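Local coordinates for protein acyl-CoA dehydrogenase (Slackia heliotrinireducens, PDB 4RM7) that belongs to the acyl-CoA dehydrogenase family of enzymes, with a helical N-terminal domain, a middle beta domain and a helical C-terminal domain, at residues A[25-28]-A[34-37]; A[205-210]-A[360-365]. All blocks are in the same frame, centred on the assembly; numbering follows the deposited sequence.

Contact 1 (A[25-28]-A[34-37])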
ATOM      1  N   LYS A  25      10.115  33.760 -15.756  1.00 54.53           N
ATOM      2  CA  LYS A  25       9.651  34.988 -16.359  1.00 51.45           C
ATOM      3  C   LYS A  25       8.176  34.999 -16.697  1.00 48.80           C
ATOM      4  O   LYS A  25       7.496  35.970 -16.429  1.00 57.82           O
ATOM      5  CB  LYS A  25      10.462  35.241 -17.622  1.00 55.38           C
ATOM      6  CG  LYS A  25      10.021  36.405 -18.475  1.00 54.21           C
ATOM      7  CD  LYS A  25      11.154  36.788 -19.405  1.00 66.42           C
ATOM      8  CE  LYS A  25      10.681  37.622 -20.575  1.00 71.26           C
ATOM      9  NZ  LYS A  25       9.632  38.577 -20.150  1.00 74.70           N
ATOM     10  N   TYR A  26       7.675  33.928 -17.286  1.00 45.41           N
ATOM     11  CA  TYR A  26       6.284  33.911 -17.705  1.00 45.08           C
ATOM     12  C   TYR A  26       5.323  33.220 -16.762  1.00 47.56           C
ATOM     13  O   TYR A  26       4.204  33.653 -16.599  1.00 53.01           O
ATOM     14  CB  TYR A  26       6.154  33.304 -19.094  1.00 48.12           C
ATOM     15  CG  TYR A  26       6.759  34.155 -20.172  1.00 60.52           C
ATOM     16  CD1 TYR A  26       6.130  35.303 -20.611  1.00 56.59           C
ATOM     17  CD2 TYR A  26       7.958  33.815 -20.748  1.00 53.85           C
ATOM     18  CE1 TYR A  26       6.685  36.084 -21.597  1.00 57.78           C
ATOM     19  CE2 TYR A  26       8.519  34.592 -21.729  1.00 62.25           C
ATOM     20  CZ  TYR A  26       7.878  35.723 -22.149  1.00 66.83           C
ATOM     21  OH  TYR A  26       8.449  36.487 -23.123  1.00 70.58           O
ATOM     22  N   PHE A  27       5.751  32.123 -16.163  1.00 52.37           N
ATOM     23  CA  PHE A  27       4.842  31.311 -15.387  1.00 50.56           C
ATOM     24  C   PHE A  27       4.724  31.734 -13.943  1.00 59.63           C
ATOM     25  O   PHE A  27       5.144  31.038 -13.041  1.00 59.50           O
ATOM     26  CB  PHE A  27       5.203  29.845 -15.518  1.00 52.17           C
ATOM     27  CG  PHE A  27       5.165  29.357 -16.926  1.00 62.83           C
ATOM     28  CD1 PHE A  27       3.985  29.320 -17.617  1.00 66.05           C
ATOM     29  CD2 PHE A  27       6.311  28.956 -17.560  1.00 72.93           C
ATOM     30  CE1 PHE A  27       3.943  28.880 -18.917  1.00 73.22           C
ATOM     31  CE2 PHE A  27       6.279  28.517 -18.859  1.00 76.60           C
ATOM     32  CZ  PHE A  27       5.092  28.479 -19.541  1.00 74.91           C
ATOM     33  N   THR A  28       4.134  32.898 -13.750  1.00 61.38           N
ATOM     34  CA  THR A  28       3.784  33.396 -12.443  1.00 55.51           C
ATOM     35  C   THR A  28       2.495  32.768 -11.982  1.00 53.87           C
ATOM     36  O   THR A  28       1.697  32.319 -12.795  1.00 62.62           O
ATOM     37  CB  THR A  28       3.607  34.913 -12.454  1.00 52.81           C
ATOM     38  OG1 THR A  28       2.644  35.268 -13.443  1.00 64.73           O
ATOM     39  CG2 THR A  28       4.903  35.580 -12.779  1.00 45.22           C
ATOM     40  N   LYS A  34      -4.707  32.570 -14.658  1.00 70.32           N
ATOM     41  CA  LYS A  34      -5.506  33.103 -15.747  1.00 69.99           C
ATOM     42  C   LYS A  34      -5.476  32.164 -16.935  1.00 66.97           C
ATOM     43  O   LYS A  34      -6.484  31.978 -17.602  1.00 71.31           O
ATOM     44  CB  LYS A  34      -5.017  34.499 -16.161  1.00 74.19           C
ATOM     45  CG  LYS A  34      -5.557  34.985 -17.516  1.00 73.11           C
ATOM     46  CD  LYS A  34      -5.074  36.393 -17.845  1.00 74.70           C
ATOM     47  CE  LYS A  34      -5.464  36.790 -19.255  1.00 81.38           C
ATOM     48  NZ  LYS A  34      -6.956  36.859 -19.421  1.00 94.74           N
ATOM     49  N   TRP A  35      -4.316  31.573 -17.204  1.00 71.92           N
ATOM     50  CA  TRP A  35      -4.164  30.760 -18.409  1.00 72.53           C
ATOM     51  C   TRP A  35      -4.908  29.438 -18.251  1.00 76.03           C
ATOM     52  O   TRP A  35      -5.419  28.894 -19.228  1.00 80.15           O
ATOM     53  CB  TRP A  35      -2.680  30.539 -18.728  1.00 63.12           C
ATOM     54  CG  TRP A  35      -1.987  31.827 -19.042  1.00 69.16           C
ATOM     55  CD1 TRP A  35      -2.577  32.977 -19.475  1.00 69.54           C
ATOM     56  CD2 TRP A  35      -0.585  32.117 -18.921  1.00 64.81           C
ATOM     57  NE1 TRP A  35      -1.634  33.957 -19.643  1.00 68.34           N
ATOM     58  CE2 TRP A  35      -0.404  33.461 -19.306  1.00 65.73           C
ATOM     59  CE3 TRP A  35       0.531  31.375 -18.525  1.00 56.33           C
ATOM     60  CZ2 TRP A  35       0.844  34.078 -19.307  1.00 64.70           C
ATOM     61  CZ3 TRP A  35       1.776  31.987 -18.535  1.00 54.43           C
ATOM     62  CH2 TRP A  35       1.920  33.326 -18.923  1.00 62.15           C
ATOM     63  N   ARG A  36      -4.973  28.940 -17.017  1.00 71.37           N
ATOM     64  CA  ARG A  36      -5.813  27.790 -16.686  1.00 70.14           C
ATOM     65  C   ARG A  36      -7.261  28.114 -17.039  1.00 77.18           C
ATOM     66  O   ARG A  36      -7.978  27.288 -17.595  1.00 85.99           O
ATOM     67  CB  ARG A  36      -5.697  27.421 -15.200  1.00 67.47           C
ATOM     68  CG  ARG A  36      -4.737  26.282 -14.910  1.00 70.17           C
ATOM     69  CD  ARG A  36      -4.925  25.721 -13.505  1.00 77.70           C
ATOM     70  NE  ARG A  36      -3.830  26.081 -12.600  1.00 88.23           N
ATOM     71  CZ  ARG A  36      -2.846  25.254 -12.234  1.00 89.94           C
ATOM     72  NH1 ARG A  36      -2.813  24.004 -12.695  1.00 89.45           N
ATOM     73  NH2 ARG A  36      -1.890  25.673 -11.403  1.00 81.81           N
ATOM     74  N   LYS A  37      -7.668  29.338 -16.725  1.00 77.96           N
ATOM     75  CA  LYS A  37      -9.016  29.820 -16.992  1.00 76.49           C
ATOM     76  C   LYS A  37      -9.273  29.997 -18.491  1.00 82.16           C
ATOM     77  O   LYS A  37     -10.380  29.756 -18.965  1.00 91.65           O
ATOM     78  CB  LYS A  37      -9.238  31.135 -16.240  1.00 84.84           C
ATOM     79  CG  LYS A  37     -10.526  31.880 -16.559  1.00 98.79           C
ATOM     80  CD  LYS A  37     -10.284  33.100 -17.452  1.00101.04           C
ATOM     81  CE  LYS A  37      -9.401  34.152 -16.781  1.00 98.80           C
ATOM     82  NZ  LYS A  37      -9.222  35.359 -17.651  1.00100.92           N
TER

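Contact 2 (A[205-210]-A[360-365])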
ATOM      1  N   ILE A 205     -11.509  17.031 -15.241  1.00 63.62           N
ATOM      2  CA  ILE A 205     -11.384  17.625 -13.908  1.00 66.94           C
ATOM      3  C   ILE A 205      -9.993  18.243 -13.712  1.00 65.30           C
ATOM      4  O   ILE A 205      -9.774  19.020 -12.783  1.00 66.22           O
ATOM      5  CB  ILE A 205     -11.651  16.591 -12.771  1.00 58.91           C
ATOM      6  CG1 ILE A 205     -10.514  15.562 -12.708  1.00 61.23           C
ATOM      7  CG2 ILE A 205     -13.005  15.921 -12.951  1.00 63.50           C
ATOM      8  CD1 ILE A 205     -10.663  14.523 -11.634  1.00 63.15           C
ATOM      9  N   GLY A 206      -9.055  17.896 -14.588  1.00 60.41           N
ATOM     10  CA  GLY A 206      -7.718  18.453 -14.525  1.00 61.50           C
ATOM     11  C   GLY A 206      -7.138  18.670 -15.907  1.00 66.96           C
ATOM     12  O   GLY A 206      -7.777  18.331 -16.905  1.00 64.87           O
ATOM     13  N   GLN A 207      -5.932  19.235 -15.957  1.00 67.55           N
ATOM     14  CA  GLN A 207      -5.226  19.527 -17.210  1.00 67.83           C
ATOM     15  C   GLN A 207      -6.018  20.460 -18.103  1.00 68.33           C
ATOM     16  O   GLN A 207      -6.191  20.186 -19.284  1.00 67.41           O
ATOM     17  CB  GLN A 207      -4.903  18.235 -17.964  1.00 68.24           C
ATOM     18  CG  GLN A 207      -4.057  17.283 -17.143  1.00 73.78           C
ATOM     19  CD  GLN A 207      -3.861  15.957 -17.815  1.00 76.83           C
ATOM     20  OE1 GLN A 207      -4.280  15.761 -18.962  1.00 85.33           O
ATOM     21  NE2 GLN A 207      -3.220  15.028 -17.113  1.00 70.02           N
ATOM     22  N   SER A 208      -6.478  21.560 -17.515  1.00 71.45           N
ATOM     23  CA  SER A 208      -7.335  22.549 -18.165  1.00 73.66           C
ATOM     24  C   SER A 208      -6.767  23.121 -19.467  1.00 75.15           C
ATOM     25  O   SER A 208      -7.515  23.427 -20.391  1.00 84.28           O
ATOM     26  CB  SER A 208      -7.614  23.689 -17.188  1.00 81.69           C
ATOM     27  OG  SER A 208      -8.370  23.225 -16.074  1.00 95.46           O
HETATM   28  N   MSE A 209      -5.454  23.198 -19.568  1.00 75.95           N
HETATM   29  CA  MSE A 209      -4.820  23.852 -20.687  1.00 71.92           C
HETATM   30  C   MSE A 209      -4.641  22.917 -21.833  1.00 72.41           C
HETATM   31  O   MSE A 209      -4.039  23.276 -22.853  1.00 80.57           O
HETATM   32  CB  MSE A 209      -3.479  24.387 -20.252  1.00 66.05           C
HETATM   33  CG  MSE A 209      -3.698  25.693 -19.529  1.00 70.71           C
HETATM   34 SE   MSE A 209      -1.920  26.368 -19.137  1.00 90.88          SE
HETATM   35  CE  MSE A 209      -2.090  26.656 -17.214  1.00 75.41           C
ATOM     36  N   LEU A 210      -5.140  21.709 -21.696  1.00 71.92           N
ATOM     37  CA  LEU A 210      -5.020  20.757 -22.766  1.00 75.73           C
ATOM     38  C   LEU A 210      -6.425  20.245 -23.045  1.00 72.45           C
ATOM     39  O   LEU A 210      -6.747  19.087 -22.801  1.00 65.05           O
ATOM     40  CB  LEU A 210      -4.098  19.631 -22.317  1.00 81.33           C
ATOM     41  CG  LEU A 210      -3.375  18.774 -23.348  1.00 92.20           C
ATOM     42  CD1 LEU A 210      -2.496  19.615 -24.253  1.00 94.38           C
ATOM     43  CD2 LEU A 210      -2.559  17.693 -22.660  1.00 91.41           C
ATOM     44  N   ARG A 360      -3.417  12.581 -11.507  1.00 42.68           N
ATOM     45  CA  ARG A 360      -4.389  11.499 -11.622  1.00 42.75           C
ATOM     46  C   ARG A 360      -4.706  11.230 -13.077  1.00 42.14           C
ATOM     47  O   ARG A 360      -4.915  10.089 -13.456  1.00 44.67           O
ATOM     48  CB  ARG A 360      -5.680  11.828 -10.871  1.00 39.81           C
ATOM     49  CG  ARG A 360      -6.705  10.697 -10.887  1.00 37.65           C
ATOM     50  CD  ARG A 360      -6.233   9.541 -10.019  1.00 36.37           C
ATOM     51  NE  ARG A 360      -7.034   8.310 -10.145  1.00 44.92           N
ATOM     52  CZ  ARG A 360      -7.066   7.534 -11.229  1.00 46.39           C
ATOM     53  NH1 ARG A 360      -6.374   7.869 -12.315  1.00 50.99           N
ATOM     54  NH2 ARG A 360      -7.816   6.437 -11.237  1.00 39.79           N
ATOM     55  N   GLY A 361      -4.734  12.287 -13.882  1.00 39.87           N
ATOM     56  CA  GLY A 361      -5.005  12.186 -15.309  1.00 38.69           C
ATOM     57  C   GLY A 361      -3.896  11.487 -16.091  1.00 44.52           C
ATOM     58  O   GLY A 361      -4.137  10.773 -17.057  1.00 43.51           O
ATOM     59  N   TYR A 362      -2.664  11.675 -15.660  1.00 43.48           N
ATOM     60  CA  TYR A 362      -1.555  10.966 -16.260  1.00 42.45           C
ATOM     61  C   TYR A 362      -1.688   9.432 -16.167  1.00 43.26           C
ATOM     62  O   TYR A 362      -1.093   8.706 -16.947  1.00 49.68           O
ATOM     63  CB  TYR A 362      -0.261  11.445 -15.613  1.00 40.22           C
ATOM     64  CG  TYR A 362       0.076  12.881 -15.957  1.00 46.71           C
ATOM     65  CD1 TYR A 362      -0.266  13.422 -17.196  1.00 46.46           C
ATOM     66  CD2 TYR A 362       0.723  13.701 -15.046  1.00 45.66           C
ATOM     67  CE1 TYR A 362       0.045  14.730 -17.516  1.00 49.28           C
ATOM     68  CE2 TYR A 362       1.044  15.009 -15.359  1.00 43.77           C
ATOM     69  CZ  TYR A 362       0.709  15.517 -16.592  1.00 49.87           C
ATOM     70  OH  TYR A 362       1.029  16.817 -16.894  1.00 48.26           O
ATOM     71  N   GLN A 363      -2.490   8.936 -15.238  1.00 40.98           N
ATOM     72  CA  GLN A 363      -2.703   7.497 -15.145  1.00 33.29           C
ATOM     73  C   GLN A 363      -3.551   6.955 -16.293  1.00 43.17           C
ATOM     74  O   GLN A 363      -3.605   5.744 -16.471  1.00 48.76           O
ATOM     75  CB  GLN A 363      -3.342   7.139 -13.817  1.00 31.11           C
ATOM     76  CG  GLN A 363      -2.411   7.336 -12.629  1.00 35.15           C
ATOM     77  CD  GLN A 363      -3.029   6.830 -11.330  1.00 49.82           C
ATOM     78  OE1 GLN A 363      -3.208   7.588 -10.381  1.00 53.46           O
ATOM     79  NE2 GLN A 363      -3.357   5.545 -11.289  1.00 64.38           N
ATOM     80  N   PHE A 364      -4.204   7.846 -17.054  1.00 44.14           N
ATOM     81  CA  PHE A 364      -4.958   7.473 -18.275  1.00 49.11           C
ATOM     82  C   PHE A 364      -4.253   7.816 -19.576  1.00 44.01           C
ATOM     83  O   PHE A 364      -4.491   7.188 -20.605  1.00 52.10           O
ATOM     84  CB  PHE A 364      -6.321   8.159 -18.334  1.00 38.75           C
ATOM     85  CG  PHE A 364      -7.197   7.834 -17.194  1.00 49.82           C
ATOM     86  CD1 PHE A 364      -7.810   6.604 -17.115  1.00 56.87           C
ATOM     87  CD2 PHE A 364      -7.421   8.757 -16.196  1.00 46.61           C
ATOM     88  CE1 PHE A 364      -8.634   6.306 -16.060  1.00 59.90           C
ATOM     89  CE2 PHE A 364      -8.240   8.458 -15.142  1.00 45.39           C
ATOM     90  CZ  PHE A 364      -8.845   7.237 -15.071  1.00 48.47           C
ATOM     91  N   ALA A 365      -3.418   8.839 -19.536  1.00 41.57           N
ATOM     92  CA  ALA A 365      -2.796   9.347 -20.748  1.00 42.59           C
ATOM     93  C   ALA A 365      -1.752   8.376 -21.251  1.00 46.61           C
ATOM     94  O   ALA A 365      -0.985   7.824 -20.463  1.00 53.22           O
ATOM     95  CB  ALA A 365      -2.157  10.710 -20.494  1.00 39.77           C
TER

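Contact 1 (A[25-28]-A[34-37])
The indole of Trp35 reaches across to the chain at Tyr26 and Phe27, and nearly everything that touches here involves its six-membered ring. Phe27 CD1 meets Trp35 CZ3 at 3.6 Å, lying close to the indole plane at its edge. The two side chains cross at about a right angle, with ring planes at 87° and centroids 5.9 Å apart. Trp35 CH2 also comes within 3.3 Å of Tyr26 O and 4.2 Å from Tyr26 CB. With Phe27 CA and Trp35 CA 9.5 Å apart, it takes two large aromatic side chains to meet between the backbones. The chain bends at Phe27, the centre of an inverse gamma turn; with chi1 at -59°, CG stands beside the backbone N and the ring is carried in toward the indole. Phe27 and Trp35 are buried, Tyr26 only partly so; toward solvent, Lys25, Lys34 and Lys37 are exposed, where long charged chains can extend. Thr28 starts the next helix as its N-cap, OG1 bonding to Ser31 N. The contact thus joins the end of helix 10-26 to helix 29-38, and Val45 of helix 43-50 packs on Tyr26, Phe27 and Trp35 alike.

Contact 2 (A[205-210]-A[360-365])
The loop of residues 205-210 folds into a type I beta turn from Gln207 to Leu210, closed by Leu210 N to Gln207 O at 3.0 Å, and faces the last part of helix 351-362, where Gly361 O accepts from both Phe364 N and Ala365 N. Gln207 makes the contact with its amide end. Its CG lies beside the backbone N (chi1 -58°) and the chain then runs extended, carrying NE2 to 3.3 Å from Tyr362 CE1 and 3.4 Å from Tyr362 CD1. Amide and phenol planes are tilted by 36°, and NE2 approaches that side of the ring obliquely. Gly361, which has no side chain, lets the amide come up to the helix backbone, with Gln207 NE2 3.7 Å from Gly361 C. The Tyr362 hydroxyl is hydrogen-bonded to Glu256 OE1, which holds the far end of the ring. Gln207 N bonds to Asp358 OD1, tying the loop to the same helix a turn earlier, while Arg360 NH2 reaches Gln339 OE1 and Ser335 O of the second subunit. Here a loop between two strands of the middle beta domain rests on a helix of the C-terminal bundle, an interdomain seam in the three-domain acyl-CoA dehydrogenase fold, beside a subunit interface.

From the N terminus, the chain first runs through helix 10-26, turns, and closes contact 1 within helix 29-38, a short local loop inside the N-terminal domain. Contact 2 opens much later, in the loop between strands 197-202 and 212-221, and closes only after 149 intervening residues, most of them helical. The two are in series and neither nest nor cross. Their centres lie 18 Å apart, yet they touch: Arg36 CG packs on Met209 CE at 3.5 Å, and Trp35 O lies 3.6 Å from Met209 CG. Met209 is a selenomethionine in this model, and the loop 205-210 meets helix 29-38 through it and helix 351-362 through Gln207.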